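Local coordinates for protein cytosolic phospholipase A2 delta (Homo sapiens, PDB 5IZ5) that hydrolyses the sn-2 ester of glycerophospholipids in a calcium-dependent manner, preferring linoleic acid at that position, at residues A218-L223 and P247-T252; L165-V170 and R212-A217. The protein carries 3 engineered substitutions. All coordinates share one frame; numbering follows the deposited sequence.

Contact 1. Residues A218-L223 and P247-T252; sequences ALETEL and PLRPLT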
loop_
_atom_site.group_PDB
_atom_site.type_symbol
_atom_site.label_atom_id
_atom_site.label_comp_id
_atom_site.label_asym_id
_atom_site.label_seq_id
_atom_site.Cartn_x
_atom_site.Cartn_y
_atom_site.Cartn_z
ATOM N N ALA B 218 -16.983 15.672 -17.697
ATOM C CA ALA B 218 -16.524 15.698 -19.090
ATOM C C ALA B 218 -17.112 14.627 -20.013
ATOM O O ALA B 218 -16.875 14.664 -21.223
ATOM C CB ALA B 218 -15.004 15.628 -19.136
ATOM N N LEU B 219 -17.860 13.673 -19.472
ATOM C CA LEU B 219 -18.465 12.639 -20.320
ATOM C C LEU B 219 -19.667 13.159 -21.110
ATOM O O LEU B 219 -20.451 13.959 -20.609
ATOM C CB LEU B 219 -18.945 11.442 -19.490
ATOM C CG LEU B 219 -18.130 10.155 -19.300
ATOM C CD1 LEU B 219 -16.641 10.393 -19.478
ATOM C CD2 LEU B 219 -18.414 9.504 -17.950
ATOM N N GLU B 220 -19.809 12.677 -22.340
ATOM C CA GLU B 220 -21.094 12.700 -23.018
ATOM C C GLU B 220 -21.698 11.326 -22.824
ATOM O O GLU B 220 -21.191 10.335 -23.355
ATOM C CB GLU B 220 -20.956 12.993 -24.504
ATOM C CG GLU B 220 -22.269 12.839 -25.257
ATOM C CD GLU B 220 -22.167 13.295 -26.696
ATOM O OE1 GLU B 220 -21.178 12.934 -27.368
ATOM O OE2 GLU B 220 -23.084 14.009 -27.157
ATOM N N THR B 221 -22.771 11.268 -22.050
ATOM C CA THR B 221 -23.389 10.003 -21.727
ATOM C C THR B 221 -24.880 10.221 -21.452
ATOM O O THR B 221 -25.432 11.263 -21.797
ATOM C CB THR B 221 -22.644 9.332 -20.543
ATOM O OG1 THR B 221 -23.174 8.029 -20.317
ATOM C CG2 THR B 221 -22.733 10.166 -19.257
ATOM N N GLU B 222 -25.534 9.241 -20.848
ATOM C CA GLU B 222 -26.970 9.327 -20.601
ATOM C C GLU B 222 -27.357 8.434 -19.448
ATOM O O GLU B 222 -26.651 7.481 -19.139
ATOM C CB GLU B 222 -27.736 8.883 -21.844
ATOM C CG GLU B 222 -27.375 7.480 -22.314
ATOM C CD GLU B 222 -28.047 7.109 -23.612
ATOM O OE1 GLU B 222 -29.256 6.853 -23.578
ATOM O OE2 GLU B 222 -27.374 7.067 -24.664
ATOM N N LEU B 223 -28.484 8.750 -18.821
ATOM C CA LEU B 223 -29.116 7.849 -17.877
ATOM C C LEU B 223 -30.284 7.183 -18.584
ATOM O O LEU B 223 -31.180 7.870 -19.088
ATOM C CB LEU B 223 -29.646 8.596 -16.656
ATOM C CG LEU B 223 -30.424 7.685 -15.690
ATOM C CD1 LEU B 223 -29.504 7.083 -14.644
ATOM C CD2 LEU B 223 -31.569 8.431 -15.027
ATOM N N PRO B 247 -30.387 12.506 -21.630
ATOM C CA PRO B 247 -29.006 12.764 -22.036
ATOM C C PRO B 247 -28.245 13.558 -20.985
ATOM O O PRO B 247 -28.835 14.359 -20.256
ATOM C CB PRO B 247 -29.156 13.578 -23.324
ATOM C CG PRO B 247 -30.480 14.236 -23.201
ATOM C CD PRO B 247 -31.352 13.292 -22.421
ATOM N N LEU B 248 -26.947 13.301 -20.899
ATOM C CA LEU B 248 -26.077 13.989 -19.961
ATOM C C LEU B 248 -24.914 14.573 -20.767
ATOM O O LEU B 248 -23.994 13.859 -21.165
ATOM C CB LEU B 248 -25.603 13.013 -18.880
ATOM C CG LEU B 248 -26.715 12.401 -18.013
ATOM C CD1 LEU B 248 -26.202 11.216 -17.204
ATOM C CD2 LEU B 248 -27.331 13.442 -17.094
ATOM N N ARG B 249 -24.989 15.873 -21.033
ATOM C CA ARG B 249 -24.009 16.553 -21.889
ATOM C C ARG B 249 -22.831 17.066 -21.069
ATOM O O ARG B 249 -22.995 17.385 -19.891
ATOM C CB ARG B 249 -24.664 17.702 -22.670
ATOM C CG ARG B 249 -25.266 17.325 -24.020
ATOM C CD ARG B 249 -25.913 15.945 -24.104
ATOM N NE ARG B 249 -26.032 15.514 -25.496
ATOM C CZ ARG B 249 -26.944 15.966 -26.358
ATOM N NH1 ARG B 249 -27.847 16.876 -25.988
ATOM N NH2 ARG B 249 -26.958 15.502 -27.602
ATOM N N PRO B 250 -21.638 17.138 -21.688
ATOM C CA PRO B 250 -20.433 17.509 -20.952
ATOM C C PRO B 250 -20.495 18.882 -20.315
ATOM O O PRO B 250 -21.004 19.823 -20.921
ATOM C CB PRO B 250 -19.342 17.502 -22.022
ATOM C CG PRO B 250 -19.847 16.596 -23.074
ATOM C CD PRO B 250 -21.331 16.796 -23.086
ATOM N N LEU B 251 -19.985 18.972 -19.092
ATOM C CA LEU B 251 -19.828 20.242 -18.388
ATOM C C LEU B 251 -21.114 21.089 -18.349
ATOM O O LEU B 251 -21.054 22.317 -18.405
ATOM C CB LEU B 251 -18.696 21.067 -19.025
ATOM C CG LEU B 251 -17.228 20.610 -18.936
ATOM C CD1 LEU B 251 -16.917 19.838 -17.660
ATOM C CD2 LEU B 251 -16.812 19.827 -20.166
ATOM N N THR B 252 -22.271 20.436 -18.281
ATOM C CA THR B 252 -23.549 21.143 -18.155
ATOM C C THR B 252 -23.736 21.691 -16.744
ATOM O O THR B 252 -22.985 21.374 -15.809
ATOM C CB THR B 252 -24.753 20.250 -18.515
ATOM O OG1 THR B 252 -24.704 19.029 -17.767
ATOM C CG2 THR B 252 -24.753 19.929 -20.006
#
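T221 and L248 form the antiparallel hydrogen-bonded pair, and the tight part of the contact gathers round them. T221 N gives L248 O a nearly straight bond of 3.0 Å (173° at the hydrogen), and L248 N returns one to T221 O at 2.7 Å. L248 suits this buried place: its CD1 lies 3.7 Å from L223 N, over the backbone of E222 and L223, while its CB is 4.1 Å from CG2 of T221. With its OG1 anti to the backbone N (chi1 -174°), T221 sets its methyl beside L248 and leaves the hydroxyl for K194 O. Toward A218 the ladder of backbone bonds ends although the chains stay close, and P250, with no N-H to give, lays its ring against the L219 carbonyl, CG 3.7 Å from L219 O. The solvent side is looser: E220 and R249 lie alongside each other with charged planes 34° apart, OE2 of E220 3.7 Å from NE of R249, a long salt bridge. Strand 244-248 edges a four-stranded antiparallel sheet, consistent with a second C2-like domain; L248 packs on L193 of strand 188-193 and L168 of strand 160-172, while P250 and L251 reach L83 of strand 75-85.

Contact 2. Residues L165-V170 and R212-A217; sequences LSCLDV and RFHYMA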
loop_
_atom_site.group_PDB
_atom_site.type_symbol
_atom_site.label_atom_id
_atom_site.label_comp_id
_atom_site.label_asym_id
_atom_site.label_seq_id
_atom_site.Cartn_x
_atom_site.Cartn_y
_atom_site.Cartn_z
ATOM N N LEU B 165 -16.221 16.076 -11.055
ATOM C CA LEU B 165 -17.219 15.029 -10.830
ATOM C C LEU B 165 -18.602 15.646 -10.745
ATOM O O LEU B 165 -18.803 16.637 -10.041
ATOM C CB LEU B 165 -16.935 14.253 -9.534
ATOM C CG LEU B 165 -17.089 12.732 -9.562
ATOM C CD1 LEU B 165 -16.159 12.122 -10.597
ATOM C CD2 LEU B 165 -16.793 12.172 -8.187
ATOM N N SER B 166 -19.543 15.051 -11.471
ATOM C CA SER B 166 -20.952 15.372 -11.325
ATOM C C SER B 166 -21.655 14.258 -10.563
ATOM O O SER B 166 -21.215 13.105 -10.557
ATOM C CB SER B 166 -21.599 15.571 -12.690
ATOM O OG SER B 166 -21.004 16.665 -13.368
ATOM N N CYS B 167 -22.739 14.627 -9.896
ATOM C CA CYS B 167 -23.497 13.718 -9.059
ATOM C C CYS B 167 -24.962 13.779 -9.528
ATOM O O CYS B 167 -25.509 14.866 -9.712
ATOM C CB CYS B 167 -23.391 14.155 -7.586
ATOM S SG CYS B 167 -21.828 14.013 -6.618
ATOM N N LEU B 168 -25.596 12.626 -9.752
ATOM C CA LEU B 168 -27.003 12.604 -10.175
ATOM C C LEU B 168 -27.866 11.744 -9.264
ATOM O O LEU B 168 -27.582 10.563 -9.057
ATOM C CB LEU B 168 -27.097 12.239 -11.661
ATOM C CG LEU B 168 -27.944 11.159 -12.359
ATOM C CD1 LEU B 168 -29.128 10.578 -11.603
ATOM C CD2 LEU B 168 -28.410 11.746 -13.689
ATOM N N ASP B 169 -28.915 12.358 -8.715
ATOM C CA ASP B 169 -29.822 11.683 -7.787
ATOM C C ASP B 169 -31.144 11.331 -8.457
ATOM O O ASP B 169 -31.738 12.169 -9.135
ATOM C CB ASP B 169 -30.104 12.574 -6.573
ATOM C CG ASP B 169 -29.011 12.502 -5.521
ATOM O OD1 ASP B 169 -28.323 11.464 -5.425
ATOM O OD2 ASP B 169 -28.855 13.491 -4.776
ATOM N N VAL B 170 -31.603 10.099 -8.248
ATOM C CA VAL B 170 -32.876 9.635 -8.786
ATOM C C VAL B 170 -33.793 9.218 -7.636
ATOM O O VAL B 170 -33.472 8.294 -6.890
ATOM C CB VAL B 170 -32.685 8.432 -9.727
ATOM C CG1 VAL B 170 -34.000 8.061 -10.389
ATOM C CG2 VAL B 170 -31.638 8.728 -10.785
ATOM N N ARG B 212 -27.923 7.313 -6.268
ATOM C CA ARG B 212 -26.914 8.307 -6.592
ATOM C C ARG B 212 -25.929 7.703 -7.581
ATOM O O ARG B 212 -25.446 6.590 -7.375
ATOM C CB ARG B 212 -26.187 8.737 -5.311
ATOM C CG ARG B 212 -24.905 9.555 -5.522
ATOM C CD ARG B 212 -25.120 11.041 -5.400
ATOM N NE ARG B 212 -25.542 11.401 -4.058
ATOM C CZ ARG B 212 -25.855 12.642 -3.704
ATOM N NH1 ARG B 212 -25.783 13.641 -4.584
ATOM N NH2 ARG B 212 -26.239 12.888 -2.464
ATOM N N PHE B 213 -25.642 8.440 -8.653
ATOM C CA PHE B 213 -24.566 8.093 -9.569
ATOM C C PHE B 213 -23.492 9.170 -9.522
ATOM O O PHE B 213 -23.800 10.367 -9.499
ATOM C CB PHE B 213 -25.072 7.981 -11.005
ATOM C CG PHE B 213 -25.964 6.795 -11.251
ATOM C CD1 PHE B 213 -25.455 5.617 -11.787
ATOM C CD2 PHE B 213 -27.317 6.868 -10.978
ATOM C CE1 PHE B 213 -26.279 4.526 -12.034
ATOM C CE2 PHE B 213 -28.149 5.784 -11.223
ATOM C CZ PHE B 213 -27.629 4.611 -11.751
ATOM N N HIS B 214 -22.235 8.737 -9.530
ATOM C CA HIS B 214 -21.106 9.640 -9.657
ATOM C C HIS B 214 -20.431 9.385 -10.985
ATOM O O HIS B 214 -20.168 8.233 -11.342
ATOM C CB HIS B 214 -20.114 9.403 -8.530
ATOM C CG HIS B 214 -20.694 9.573 -7.163
ATOM N ND1 HIS B 214 -21.406 8.577 -6.531
ATOM C CD2 HIS B 214 -20.659 10.615 -6.301
ATOM C CE1 HIS B 214 -21.782 8.996 -5.336
ATOM N NE2 HIS B 214 -21.345 10.231 -5.172
ATOM N N TYR B 215 -20.145 10.456 -11.720
ATOM C CA TYR B 215 -19.547 10.333 -13.035
ATOM C C TYR B 215 -18.841 11.625 -13.413
ATOM O O TYR B 215 -19.152 12.700 -12.907
ATOM C CB TYR B 215 -20.623 9.997 -14.075
ATOM C CG TYR B 215 -21.718 11.026 -14.138
ATOM C CD1 TYR B 215 -21.771 11.952 -15.177
ATOM C CD2 TYR B 215 -22.684 11.093 -13.141
ATOM C CE1 TYR B 215 -22.769 12.912 -15.222
ATOM C CE2 TYR B 215 -23.678 12.042 -13.175
ATOM C CZ TYR B 215 -23.718 12.944 -14.216
ATOM O OH TYR B 215 -24.711 13.875 -14.246
ATOM N N MET B 216 -17.884 11.505 -14.315
ATOM C CA MET B 216 -17.126 12.651 -14.776
ATOM C C MET B 216 -17.988 13.648 -15.543
ATOM O O MET B 216 -18.724 13.272 -16.462
ATOM C CB MET B 216 -16.008 12.185 -15.683
ATOM C CG MET B 216 -14.785 11.675 -14.948
ATOM S SD MET B 216 -13.636 10.888 -16.078
ATOM C CE MET B 216 -13.459 12.115 -17.336
ATOM N N ALA B 217 -17.852 14.924 -15.185
ATOM C CA ALA B 217 -18.565 16.008 -15.861
ATOM C C ALA B 217 -18.203 16.079 -17.346
ATOM O O ALA B 217 -19.028 16.478 -18.162
ATOM C CB ALA B 217 -18.267 17.339 -15.186
#
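The ring of Y215 lies against S166, whose CB sits over one face, 4.0 Å from the ring centroid. Y215 CG stands between the backbone N and the carbonyl carbon (chi1 58°), a rotamer that swings the ring across to the opposite strand, where its CE2 edge meets L168 CB at 3.7 Å. A small serine leaves room for this ring, and S166 OG, set beside its own backbone N, approaches CB of A217. With an alanine instead of Y215, a gap would probably open beside L168 and S166 CB would lose the aromatic face it rests on. L168 runs alongside F213, CD1 to CD2 4.2 Å, on the same, largely apolar face. The face of C167, D169, R212 and H214 is more polar. R212, bent at chi2 and chi3, folds back over D169, placing the carboxylate above one face of the guanidinium; OD2 is 3.1 Å from NH1, an attraction of charge alone, since no N-H points at it. C167 SG comes obliquely to the H214 ring, 3.6 Å from CD2, and is tied to C278 by a disulfide, while H214 ND1 hydrogen-bonds to E198. Four backbone hydrogen bonds join S166 with Y215 and L168 with F213. Strand 160-172 also pairs with strand 266-277 on its other edge, and L168, F213 and Y215 pack on L193 of strand 188-193, within what is probably a second C2-like domain.

In the fold
Contact 2 is the more buried and the more regular, a five-pair ladder against two bridges in contact 1, which is partly buried and gives way to loop, with a type II turn at R249-T252. They hold different sheets, contact 2 in the large antiparallel one and contact 1 in the four-stranded one, but the chain runs directly from strand 210-216 into strand 221-228. Apolar side chains meet between the sheets: L248 touches the Y215 hydroxyl and L223 touches F213. At the turn, L251 N probably hydrogen-bonds to A217 O. Each contact has an acid-arginine pair away from this shared core, a long one in contact 1 and a closer one in contact 2, with the carboxylate over the guanidinium face.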